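Plasmin and fibronectin-binding protein A (Streptococcus pneumoniae, PDB 4MR0) acts as a cell-wall-anchored adhesin and invasin that binds human fibronectin, plasmin, plasminogen and serum albumin. Local coordinates at residues 117-122 with 156-161; 416-419 with 424-427; 445-450 with 469-474; 515-520 with 528-533. All coordinates share one frame; numbering follows the deposited sequence.

Interaction 1: residues 117-122 with 156-161; sequences SVKDYG and GTYLVK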
loop_
_atom_site.group_PDB
_atom_site.type_symbol
_atom_site.label_atom_id
_atom_site.label_comp_id
_atom_site.label_asym_id
_atom_site.label_seq_id
_atom_site.Cartn_x
_atom_site.Cartn_y
_atom_site.Cartn_z
ATOM N N SER A 117 15.679 -21.408 -20.654
ATOM C CA SER A 117 16.140 -21.511 -19.278
ATOM C C SER A 117 17.275 -20.514 -19.105
ATOM O O SER A 117 18.104 -20.357 -19.997
ATOM C CB SER A 117 16.655 -22.919 -18.980
ATOM O OG SER A 117 17.302 -22.954 -17.718
ATOM N N VAL A 118 17.312 -19.823 -17.970
ATOM C CA VAL A 118 18.386 -18.866 -17.741
ATOM C C VAL A 118 19.726 -19.596 -17.661
ATOM O O VAL A 118 20.784 -18.978 -17.777
ATOM C CB VAL A 118 18.171 -18.070 -16.441
ATOM C CG1 VAL A 118 16.991 -17.109 -16.608
ATOM C CG2 VAL A 118 17.919 -19.025 -15.284
ATOM N N LYS A 119 19.673 -20.911 -17.458
ATOM C CA LYS A 119 20.889 -21.727 -17.379
ATOM C C LYS A 119 21.510 -21.827 -18.770
ATOM O O LYS A 119 22.720 -22.006 -18.915
ATOM C CB LYS A 119 20.560 -23.133 -16.861
ATOM C CG LYS A 119 19.825 -23.153 -15.528
ATOM C CD LYS A 119 20.646 -22.516 -14.419
ATOM C CE LYS A 119 21.483 -23.539 -13.665
ATOM N NZ LYS A 119 20.636 -24.385 -12.775
ATOM N N ASP A 120 20.663 -21.708 -19.789
ATOM C CA ASP A 120 21.105 -21.770 -21.176
ATOM C C ASP A 120 22.110 -20.673 -21.485
ATOM O O ASP A 120 22.874 -20.772 -22.450
ATOM C CB ASP A 120 19.910 -21.617 -22.119
ATOM C CG ASP A 120 18.997 -22.825 -22.111
ATOM O OD1 ASP A 120 19.044 -23.607 -21.136
ATOM O OD2 ASP A 120 18.223 -22.982 -23.080
ATOM N N TYR A 121 22.112 -19.627 -20.666
ATOM C CA TYR A 121 23.010 -18.509 -20.897
ATOM C C TYR A 121 24.112 -18.338 -19.866
ATOM O O TYR A 121 24.736 -17.278 -19.784
ATOM C CB TYR A 121 22.195 -17.220 -21.031
ATOM C CG TYR A 121 21.113 -17.333 -22.079
ATOM C CD1 TYR A 121 19.902 -17.958 -21.788
ATOM C CD2 TYR A 121 21.317 -16.856 -23.377
ATOM C CE1 TYR A 121 18.918 -18.108 -22.761
ATOM C CE2 TYR A 121 20.338 -17.003 -24.358
ATOM C CZ TYR A 121 19.144 -17.630 -24.041
ATOM O OH TYR A 121 18.172 -17.786 -25.000
ATOM N N GLY A 122 24.359 -19.380 -19.079
ATOM C CA GLY A 122 25.427 -19.308 -18.101
ATOM C C GLY A 122 25.044 -19.081 -16.654
ATOM O O GLY A 122 25.921 -18.994 -15.793
ATOM N N GLY A 156 17.151 -23.077 -7.484
ATOM C CA GLY A 156 18.456 -22.485 -7.254
ATOM C C GLY A 156 18.387 -21.086 -6.685
ATOM O O GLY A 156 17.306 -20.566 -6.418
ATOM N N THR A 157 19.550 -20.477 -6.485
ATOM C CA THR A 157 19.615 -19.116 -5.965
ATOM C C THR A 157 20.406 -18.304 -6.976
ATOM O O THR A 157 21.578 -18.571 -7.224
ATOM C CB THR A 157 20.301 -19.071 -4.594
ATOM O OG1 THR A 157 19.595 -19.925 -3.690
ATOM C CG2 THR A 157 20.289 -17.658 -4.037
ATOM N N TYR A 158 19.747 -17.316 -7.568
ATOM C CA TYR A 158 20.363 -16.487 -8.590
ATOM C C TYR A 158 20.768 -15.115 -8.083
ATOM O O TYR A 158 19.936 -14.225 -7.933
ATOM C CB TYR A 158 19.392 -16.356 -9.758
ATOM C CG TYR A 158 18.974 -17.702 -10.300
ATOM C CD1 TYR A 158 19.730 -18.343 -11.279
ATOM C CD2 TYR A 158 17.854 -18.362 -9.792
ATOM C CE1 TYR A 158 19.387 -19.608 -11.739
ATOM C CE2 TYR A 158 17.501 -19.634 -10.242
ATOM C CZ TYR A 158 18.274 -20.249 -11.217
ATOM O OH TYR A 158 17.938 -21.500 -11.667
ATOM N N LEU A 159 22.057 -14.954 -7.813
ATOM C CA LEU A 159 22.586 -13.690 -7.330
ATOM C C LEU A 159 22.715 -12.696 -8.483
ATOM O O LEU A 159 23.127 -13.072 -9.581
ATOM C CB LEU A 159 23.972 -13.911 -6.713
ATOM C CG LEU A 159 24.792 -12.661 -6.381
ATOM C CD1 LEU A 159 24.179 -11.950 -5.183
ATOM C CD2 LEU A 159 26.243 -13.053 -6.090
ATOM N N VAL A 160 22.337 -11.440 -8.243
ATOM C CA VAL A 160 22.496 -10.397 -9.259
ATOM C C VAL A 160 23.211 -9.217 -8.618
ATOM O O VAL A 160 22.846 -8.777 -7.529
ATOM C CB VAL A 160 21.148 -9.923 -9.871
ATOM C CG1 VAL A 160 20.506 -11.070 -10.639
ATOM C CG2 VAL A 160 20.215 -9.381 -8.788
ATOM N N LYS A 161 24.244 -8.715 -9.282
ATOM C CA LYS A 161 25.000 -7.597 -8.736
ATOM C C LYS A 161 24.650 -6.257 -9.372
ATOM O O LYS A 161 25.254 -5.227 -9.051
ATOM C CB LYS A 161 26.501 -7.861 -8.850
ATOM C CG LYS A 161 26.977 -9.005 -7.960
ATOM C CD LYS A 161 28.473 -8.904 -7.722
ATOM C CE LYS A 161 28.987 -10.045 -6.868
ATOM N NZ LYS A 161 30.425 -9.831 -6.524
#

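Interaction 2: residues 416-419 with 424-427; sequences YSYK and LLDL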
loop_
_atom_site.group_PDB
_atom_site.type_symbol
_atom_site.label_atom_id
_atom_site.label_comp_id
_atom_site.label_asym_id
_atom_site.label_seq_id
_atom_site.Cartn_x
_atom_site.Cartn_y
_atom_site.Cartn_z
ATOM N N TYR A 416 -5.997 9.759 3.433
ATOM C CA TYR A 416 -5.801 11.115 3.917
ATOM C C TYR A 416 -5.495 12.123 2.818
ATOM O O TYR A 416 -5.459 11.783 1.640
ATOM C CB TYR A 416 -4.674 11.126 4.954
ATOM C CG TYR A 416 -3.285 11.003 4.364
ATOM C CD1 TYR A 416 -2.828 9.795 3.830
ATOM C CD2 TYR A 416 -2.433 12.109 4.316
ATOM C CE1 TYR A 416 -1.552 9.694 3.259
ATOM C CE2 TYR A 416 -1.164 12.022 3.753
ATOM C CZ TYR A 416 -0.727 10.817 3.228
ATOM O OH TYR A 416 0.535 10.744 2.689
ATOM N N SER A 417 -5.273 13.370 3.222
ATOM C CA SER A 417 -4.980 14.443 2.283
ATOM C C SER A 417 -3.550 14.945 2.439
ATOM O O SER A 417 -3.085 15.186 3.550
ATOM C CB SER A 417 -5.961 15.598 2.496
ATOM O OG SER A 417 -7.301 15.177 2.274
ATOM N N TYR A 418 -2.860 15.100 1.313
ATOM C CA TYR A 418 -1.479 15.576 1.296
ATOM C C TYR A 418 -1.392 16.960 1.947
ATOM O O TYR A 418 -2.197 17.839 1.645
ATOM C CB TYR A 418 -0.975 15.663 -0.147
ATOM C CG TYR A 418 0.510 15.954 -0.262
ATOM C CD1 TYR A 418 1.454 15.019 0.163
ATOM C CD2 TYR A 418 0.970 17.167 -0.785
ATOM C CE1 TYR A 418 2.824 15.278 0.073
ATOM C CE2 TYR A 418 2.341 17.440 -0.876
ATOM C CZ TYR A 418 3.261 16.490 -0.444
ATOM O OH TYR A 418 4.615 16.744 -0.510
ATOM N N LYS A 419 -0.422 17.144 2.838
ATOM C CA LYS A 419 -0.245 18.424 3.522
ATOM C C LYS A 419 0.141 19.522 2.535
ATOM O O LYS A 419 1.280 19.580 2.074
ATOM C CB LYS A 419 0.824 18.300 4.610
ATOM C CG LYS A 419 1.058 19.584 5.399
ATOM C CD LYS A 419 1.845 19.311 6.667
ATOM C CE LYS A 419 1.953 20.558 7.530
ATOM N NZ LYS A 419 2.525 20.249 8.873
ATOM N N LEU A 424 -5.165 23.898 -4.601
ATOM C CA LEU A 424 -6.455 23.227 -4.546
ATOM C C LEU A 424 -6.217 21.860 -5.183
ATOM O O LEU A 424 -6.483 21.655 -6.367
ATOM C CB LEU A 424 -7.495 24.011 -5.348
ATOM C CG LEU A 424 -8.969 23.749 -5.026
ATOM C CD1 LEU A 424 -9.837 24.531 -6.006
ATOM C CD2 LEU A 424 -9.280 22.261 -5.111
ATOM N N LEU A 425 -5.698 20.933 -4.386
ATOM C CA LEU A 425 -5.385 19.592 -4.865
ATOM C C LEU A 425 -6.587 18.706 -5.128
ATOM O O LEU A 425 -7.660 18.895 -4.555
ATOM C CB LEU A 425 -4.468 18.880 -3.871
ATOM C CG LEU A 425 -3.084 19.488 -3.639
ATOM C CD1 LEU A 425 -2.342 18.659 -2.608
ATOM C CD2 LEU A 425 -2.314 19.545 -4.956
ATOM N N ASP A 426 -6.385 17.726 -5.998
ATOM C CA ASP A 426 -7.421 16.767 -6.337
ATOM C C ASP A 426 -7.317 15.672 -5.275
ATOM O O ASP A 426 -6.739 14.612 -5.521
ATOM C CB ASP A 426 -7.154 16.181 -7.727
ATOM C CG ASP A 426 -8.296 15.311 -8.233
ATOM O OD1 ASP A 426 -9.281 15.102 -7.488
ATOM O OD2 ASP A 426 -8.204 14.835 -9.385
ATOM N N LEU A 427 -7.854 15.948 -4.088
ATOM C CA LEU A 427 -7.808 14.991 -2.992
ATOM C C LEU A 427 -8.685 13.775 -3.278
ATOM O O LEU A 427 -9.513 13.797 -4.188
ATOM C CB LEU A 427 -8.234 15.671 -1.685
ATOM C CG LEU A 427 -7.414 16.924 -1.329
ATOM C CD1 LEU A 427 -8.042 17.614 -0.124
ATOM C CD2 LEU A 427 -5.961 16.545 -1.043
#

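Interaction 3: residues 445-450 with 469-474; sequences TKAIRV and NVINNN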
loop_
_atom_site.group_PDB
_atom_site.type_symbol
_atom_site.label_atom_id
_atom_site.label_comp_id
_atom_site.label_asym_id
_atom_site.label_seq_id
_atom_site.Cartn_x
_atom_site.Cartn_y
_atom_site.Cartn_z
ATOM N N THR A 445 -4.576 1.583 17.737
ATOM C CA THR A 445 -4.900 1.382 16.328
ATOM C C THR A 445 -6.352 1.661 15.958
ATOM O O THR A 445 -7.287 1.136 16.563
ATOM C CB THR A 445 -4.530 -0.053 15.866
ATOM O OG1 THR A 445 -3.104 -0.190 15.845
ATOM C CG2 THR A 445 -5.068 -0.328 14.466
ATOM N N LYS A 446 -6.510 2.502 14.945
ATOM C CA LYS A 446 -7.807 2.894 14.415
ATOM C C LYS A 446 -8.049 1.977 13.216
ATOM O O LYS A 446 -7.127 1.707 12.444
ATOM C CB LYS A 446 -7.733 4.354 13.964
ATOM C CG LYS A 446 -9.066 5.030 13.713
ATOM C CD LYS A 446 -8.839 6.427 13.145
ATOM C CE LYS A 446 -9.402 7.507 14.061
ATOM N NZ LYS A 446 -8.334 8.395 14.588
ATOM N N ALA A 447 -9.275 1.491 13.054
ATOM C CA ALA A 447 -9.570 0.601 11.936
ATOM C C ALA A 447 -9.628 1.354 10.610
ATOM O O ALA A 447 -8.869 1.071 9.685
ATOM C CB ALA A 447 -10.895 -0.119 12.173
ATOM N N ILE A 448 -10.528 2.324 10.538
ATOM C CA ILE A 448 -10.739 3.094 9.322
ATOM C C ILE A 448 -10.692 4.592 9.525
ATOM O O ILE A 448 -11.267 5.123 10.478
ATOM C CB ILE A 448 -12.120 2.760 8.708
ATOM C CG1 ILE A 448 -12.205 1.267 8.407
ATOM C CG2 ILE A 448 -12.349 3.588 7.458
ATOM C CD1 ILE A 448 -13.604 0.802 8.014
ATOM N N ARG A 449 -10.035 5.273 8.589
ATOM C CA ARG A 449 -9.920 6.719 8.625
ATOM C C ARG A 449 -9.941 7.297 7.210
ATOM O O ARG A 449 -9.221 6.823 6.330
ATOM C CB ARG A 449 -8.616 7.120 9.324
ATOM C CG ARG A 449 -8.348 8.607 9.351
ATOM C CD ARG A 449 -7.100 8.913 10.169
ATOM N NE ARG A 449 -6.943 10.346 10.399
ATOM C CZ ARG A 449 -6.431 11.200 9.521
ATOM N NH1 ARG A 449 -6.006 10.774 8.336
ATOM N NH2 ARG A 449 -6.349 12.486 9.830
ATOM N N VAL A 450 -10.783 8.304 6.996
ATOM C CA VAL A 450 -10.879 8.988 5.709
ATOM C C VAL A 450 -10.935 10.449 6.100
ATOM O O VAL A 450 -11.840 10.867 6.830
ATOM C CB VAL A 450 -12.169 8.629 4.934
ATOM C CG1 VAL A 450 -12.272 9.478 3.667
ATOM C CG2 VAL A 450 -12.157 7.159 4.564
ATOM N N ASN A 469 -18.471 -3.407 6.740
ATOM C CA ASN A 469 -17.193 -3.804 7.299
ATOM C C ASN A 469 -17.454 -4.369 8.691
ATOM O O ASN A 469 -18.424 -3.985 9.356
ATOM C CB ASN A 469 -16.252 -2.607 7.410
ATOM C CG ASN A 469 -15.922 -2.006 6.069
ATOM O OD1 ASN A 469 -16.556 -1.047 5.630
ATOM N ND2 ASN A 469 -14.933 -2.572 5.404
ATOM N N VAL A 470 -16.587 -5.274 9.127
ATOM C CA VAL A 470 -16.714 -5.873 10.447
ATOM C C VAL A 470 -15.469 -5.554 11.260
ATOM O O VAL A 470 -14.362 -5.973 10.915
ATOM C CB VAL A 470 -16.873 -7.405 10.362
ATOM C CG1 VAL A 470 -16.868 -8.006 11.765
ATOM C CG2 VAL A 470 -18.164 -7.753 9.641
ATOM N N ILE A 471 -15.658 -4.807 12.339
ATOM C CA ILE A 471 -14.557 -4.428 13.198
ATOM C C ILE A 471 -14.633 -5.143 14.546
ATOM O O ILE A 471 -15.585 -4.963 15.303
ATOM C CB ILE A 471 -14.557 -2.905 13.435
ATOM C CG1 ILE A 471 -14.393 -2.179 12.095
ATOM C CG2 ILE A 471 -13.438 -2.519 14.409
ATOM C CD1 ILE A 471 -14.402 -0.658 12.201
ATOM N N ASN A 472 -13.629 -5.965 14.827
ATOM C CA ASN A 472 -13.558 -6.686 16.093
ATOM C C ASN A 472 -12.438 -6.061 16.919
ATOM O O ASN A 472 -11.274 -6.447 16.803
ATOM C CB ASN A 472 -13.263 -8.169 15.853
ATOM C CG ASN A 472 -14.330 -8.846 15.022
ATOM O OD1 ASN A 472 -15.514 -8.790 15.354
ATOM N ND2 ASN A 472 -13.918 -9.494 13.936
ATOM N N ASN A 473 -12.793 -5.080 17.739
ATOM C CA ASN A 473 -11.812 -4.402 18.567
ATOM C C ASN A 473 -11.872 -4.858 20.027
ATOM O O ASN A 473 -12.786 -4.483 20.764
ATOM C CB ASN A 473 -12.022 -2.882 18.501
ATOM C CG ASN A 473 -10.854 -2.105 19.094
ATOM O OD1 ASN A 473 -10.035 -2.661 19.830
ATOM N ND2 ASN A 473 -10.775 -0.815 18.782
ATOM N N ASN A 474 -10.906 -5.676 20.440
ATOM C CA ASN A 474 -10.861 -6.128 21.829
ATOM C C ASN A 474 -9.622 -5.612 22.541
ATOM O O ASN A 474 -9.102 -6.259 23.453
ATOM C CB ASN A 474 -10.916 -7.656 21.939
ATOM C CG ASN A 474 -10.379 -8.352 20.719
ATOM O OD1 ASN A 474 -11.132 -8.689 19.803
ATOM N ND2 ASN A 474 -9.070 -8.571 20.690
HETATM O O HOH W 1 -7.794 0.094 19.275
#

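Interaction 4: residues 515-520 with 528-533; sequences ITVLNN and KYISFI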
loop_
_atom_site.group_PDB
_atom_site.type_symbol
_atom_site.label_atom_id
_atom_site.label_comp_id
_atom_site.label_asym_id
_atom_site.label_seq_id
_atom_site.Cartn_x
_atom_site.Cartn_y
_atom_site.Cartn_z
ATOM N N ILE A 515 -24.970 13.260 3.444
ATOM C CA ILE A 515 -24.481 12.291 4.410
ATOM C C ILE A 515 -25.570 11.255 4.688
ATOM O O ILE A 515 -26.742 11.603 4.884
ATOM C CB ILE A 515 -24.088 12.986 5.720
ATOM C CG1 ILE A 515 -22.948 13.978 5.445
ATOM C CG2 ILE A 515 -23.681 11.951 6.765
ATOM C CD1 ILE A 515 -22.467 14.736 6.667
ATOM N N THR A 516 -25.177 9.985 4.694
ATOM C CA THR A 516 -26.107 8.888 4.938
ATOM C C THR A 516 -25.443 7.863 5.837
ATOM O O THR A 516 -24.416 7.291 5.481
ATOM C CB THR A 516 -26.507 8.177 3.627
ATOM O OG1 THR A 516 -26.942 9.142 2.667
ATOM C CG2 THR A 516 -27.646 7.193 3.884
ATOM N N VAL A 517 -26.023 7.650 7.011
ATOM C CA VAL A 517 -25.499 6.684 7.968
ATOM C C VAL A 517 -26.674 5.777 8.297
ATOM O O VAL A 517 -27.572 6.162 9.043
ATOM C CB VAL A 517 -24.992 7.390 9.239
ATOM C CG1 VAL A 517 -24.451 6.367 10.227
ATOM C CG2 VAL A 517 -23.902 8.387 8.869
ATOM N N LEU A 518 -26.669 4.572 7.734
ATOM C CA LEU A 518 -27.789 3.660 7.928
ATOM C C LEU A 518 -27.515 2.268 8.464
ATOM O O LEU A 518 -26.683 1.524 7.944
ATOM C CB LEU A 518 -28.562 3.506 6.614
ATOM C CG LEU A 518 -29.043 4.778 5.918
ATOM C CD1 LEU A 518 -29.534 4.430 4.518
ATOM C CD2 LEU A 518 -30.143 5.439 6.740
ATOM N N ASN A 519 -28.255 1.936 9.513
ATOM C CA ASN A 519 -28.220 0.630 10.143
ATOM C C ASN A 519 -26.886 -0.043 10.416
ATOM O O ASN A 519 -26.642 -1.167 9.982
ATOM C CB ASN A 519 -29.118 -0.301 9.336
ATOM C CG ASN A 519 -30.480 0.321 9.062
ATOM O OD1 ASN A 519 -31.150 0.789 9.978
ATOM N ND2 ASN A 519 -30.890 0.330 7.804
ATOM N N ASN A 520 -26.024 0.650 11.144
ATOM C CA ASN A 520 -24.746 0.083 11.531
ATOM C C ASN A 520 -25.075 -0.653 12.832
ATOM O O ASN A 520 -26.091 -0.362 13.462
ATOM C CB ASN A 520 -23.732 1.196 11.776
ATOM C CG ASN A 520 -23.381 1.949 10.505
ATOM O OD1 ASN A 520 -22.653 1.443 9.650
ATOM N ND2 ASN A 520 -23.906 3.161 10.371
ATOM N N LYS A 528 -19.703 6.656 22.865
ATOM C CA LYS A 528 -20.776 6.974 21.926
ATOM C C LYS A 528 -20.665 6.156 20.649
ATOM O O LYS A 528 -19.611 6.127 20.010
ATOM C CB LYS A 528 -20.765 8.461 21.562
ATOM C CG LYS A 528 -21.856 9.278 22.243
ATOM C CD LYS A 528 -22.121 10.589 21.509
ATOM C CE LYS A 528 -20.894 11.488 21.507
ATOM N NZ LYS A 528 -21.130 12.760 20.759
ATOM N N TYR A 529 -21.758 5.496 20.279
ATOM C CA TYR A 529 -21.789 4.683 19.068
ATOM C C TYR A 529 -21.523 5.555 17.842
ATOM O O TYR A 529 -20.686 5.228 17.000
ATOM C CB TYR A 529 -23.159 4.013 18.902
ATOM C CG TYR A 529 -23.502 2.946 19.923
ATOM C CD1 TYR A 529 -22.594 2.567 20.912
ATOM C CD2 TYR A 529 -24.736 2.296 19.878
ATOM C CE1 TYR A 529 -22.910 1.562 21.833
ATOM C CE2 TYR A 529 -25.062 1.295 20.787
ATOM C CZ TYR A 529 -24.147 0.930 21.758
ATOM O OH TYR A 529 -24.460 -0.081 22.636
ATOM N N ILE A 530 -22.252 6.662 17.753
ATOM C CA ILE A 530 -22.134 7.587 16.632
ATOM C C ILE A 530 -21.993 9.026 17.116
ATOM O O ILE A 530 -22.773 9.495 17.943
ATOM C CB ILE A 530 -23.384 7.511 15.723
ATOM C CG1 ILE A 530 -23.611 6.069 15.268
ATOM C CG2 ILE A 530 -23.218 8.435 14.522
ATOM C CD1 ILE A 530 -24.937 5.851 14.562
ATOM N N SER A 531 -20.987 9.720 16.596
ATOM C CA SER A 531 -20.745 11.116 16.939
ATOM C C SER A 531 -20.792 11.933 15.651
ATOM O O SER A 531 -19.949 11.764 14.771
ATOM C CB SER A 531 -19.372 11.279 17.596
ATOM O OG SER A 531 -19.269 10.489 18.764
ATOM N N PHE A 532 -21.788 12.806 15.543
ATOM C CA PHE A 532 -21.960 13.658 14.369
ATOM C C PHE A 532 -21.632 15.068 14.845
ATOM O O PHE A 532 -22.472 15.754 15.435
ATOM C CB PHE A 532 -23.405 13.549 13.873
ATOM C CG PHE A 532 -23.660 14.217 12.552
ATOM C CD1 PHE A 532 -22.636 14.396 11.628
ATOM C CD2 PHE A 532 -24.948 14.619 12.210
ATOM C CE1 PHE A 532 -22.889 14.967 10.382
ATOM C CE2 PHE A 532 -25.215 15.189 10.963
ATOM C CZ PHE A 532 -24.181 15.364 10.048
ATOM N N ILE A 533 -20.401 15.488 14.572
ATOM C CA ILE A 533 -19.885 16.777 15.019
ATOM C C ILE A 533 -19.568 17.826 13.958
ATOM O O ILE A 533 -19.100 17.508 12.868
ATOM C CB ILE A 533 -18.593 16.553 15.821
ATOM C CG1 ILE A 533 -18.881 15.677 17.040
ATOM C CG2 ILE A 533 -17.992 17.876 16.222
ATOM C CD1 ILE A 533 -17.632 15.109 17.677
#

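Interaction 1: residues 117-122 with 156-161
The phenol ring of Y158 runs up against V118 and K119, two residues of a short 3-10 turn near the N-terminal end of the right-handed parallel beta-helix, within the part related to pectate lyase-like proteins. V118 meets the ring through one branch: its CG2 lies 3.9 Å from CE1 of Y158, in an oblique approach, and both residues are buried. K119 comes in differently. The bend at chi2 (-61°) brings its CD to the ring edge, near the ring plane, and the two side chains cross at about a right angle. The Y158 hydroxyl does not rely on this lysine; it is hydrogen-bonded to the carbonyl O of P154, which fixes the far end of the ring, while F153 packs against the ring edge-to-face. V118 also touches V151 and F153 of strand 150-153, so the turn closes over side chains from this strand and from strand 156-160. The turn is braced from within by backbone bonds, including D120 N to S117 O at 2.9 Å, and by an ST turn in which S117 OG accepts from K119 N at 3.1 Å, with an N-H...O angle of 154°. The hydroxyl OH of Y158 stands 4.0 Å from the methylene CD of K119.

Interaction 2: residues 416-419 with 424-427
S417 and L427 bring the two backbones to 6.0 Å between their CA atoms, where 416-419 and 424-427, two irregular pieces of one loop, face each other without a hydrogen bond between them. L427 straddles the S417 side chain with both methyls. Its CD1 sits 3.5 Å from OG of S417 and its CD2 3.7 Å from CB of S417, so the serine lies against the forked end of the leucine. The hydroxyl OG has its polar partner outside the loop, in the carbonyl O of A451, and this bond leaves the leucine to pack against an oxygen already satisfied. Both segments belong to the excursion between strands 410-415 and 431-440, a loop that leaves the parallel beta-helix at a corner between two of its faces. Further along, L425 points its CB toward the other segment and reaches Y418 with one methyl: CD1 lies 4.1 Å from CD2 of Y418, at the ring edge and near the ring plane. The same methyl is 4.1 Å from CB of Y418, so it rests in the angle between CB and the near ring edge. Y418 has CG anti to its backbone nitrogen (chi1 -172°), which places that edge beside the leucine. Between the two leucines, D426 is the centre of an inverse gamma turn, closed by a weak bond from L427 N to L425 O, and this turn lets L425 and L427 both face 416-419. D426 itself forms a salt bridge through OD1 with NZ of K429.

Interaction 3: residues 445-450 with 469-474
I471 sends its side chain from strand 470-473 toward A447, the residue at which the other segment turns a corner. From CB the side chain forks. The CG2 branch lies 4.2 Å from CB of A447, and on the longer branch CG1 is at 4.1 Å from the same CB. The tip, CD1, comes closest, 3.5 Å from CB of A447, because the branch runs on fully extended (chi2 179°). The single alanine methyl thus meets all three carbons beyond CB of the isoleucine. One residue on, I448 reaches the far segment with its own tip: CD1 lies 4.1 Å from CG of N469, the two side chains crossing obliquely. At the opposite end of the contact a water bridges the segments, donating to the carbonyl O of T445 at 2.9 Å and accepting from ND2 of N473 at 3.2 Å. F438 of strand 431-440 touches both A447 and I448, and I483 packs on I471. Inward-pointing aliphatic side chains from different faces, meeting with no main-chain bond between them, are typical of the hydrophobic interior of a parallel beta-helix; segment 469-474 belongs to one of its PbH1 repeats.

Interaction 4: residues 515-520 with 528-533
I530, at the start of strand 530-535, is the first residue of its segment to touch the other strand, its CD1 lying 4.4 Å from CG1 of V517. The contact is loose and involves only the methyl tips. S531 follows with its side chain on the other side of the strand, against V507. F532 then points inward again, two residues after I530, and makes the closer contact. Its ring atoms CE1 and CZ lie 3.7 Å and 3.8 Å from CD1 of I515, which approaches the ring obliquely. The isoleucine reaches this far because its longer branch is fully stretched (chi2 180°), while F532 carries CG anti to the backbone nitrogen (chi1 -171°), which turns the ring toward I515; the two side chains come from opposite directions and meet between the strands. The nearest CA atoms, those of V517 and I530, are 9.3 Å apart, a spacing bridged by side chains alone, with no hydrogen bond across. Such packing of two facing walls is that of the beta-helix interior, here close to its C-terminal end. Strand 506-509 supplies I508, which touches both V517 and F532, while the hairpin strand 551-556 brings I553 onto V517 and F551 onto I530. Y560, from the partner strand 559-564, meets the F532 ring edge-to-face, so the last antiparallel pair of strands packs on this end of the core.

In the fold
The four contacts follow one another along the chain, each closing before the next opens, and they sample the beta-helix from one end to the other. Interaction 1 lies near the N-terminal end, with its centre 58 Å from that of interaction 4 near the C-terminal end. Interactions 2 and 3 fall between, their centres 23 Å apart, and they touch where CB of Y416 packs 3.7 Å from NH1 of R449. Interactions 3 and 4, with centres 15 Å apart, share two sheets: strands 462-473 and 515-523 reach one, 445-451 and 530-535 the other. Interaction 2 belongs to a loop outside those sheets. Contacts are thus spread along an elongated adhesin domain, with buried packing at both ends.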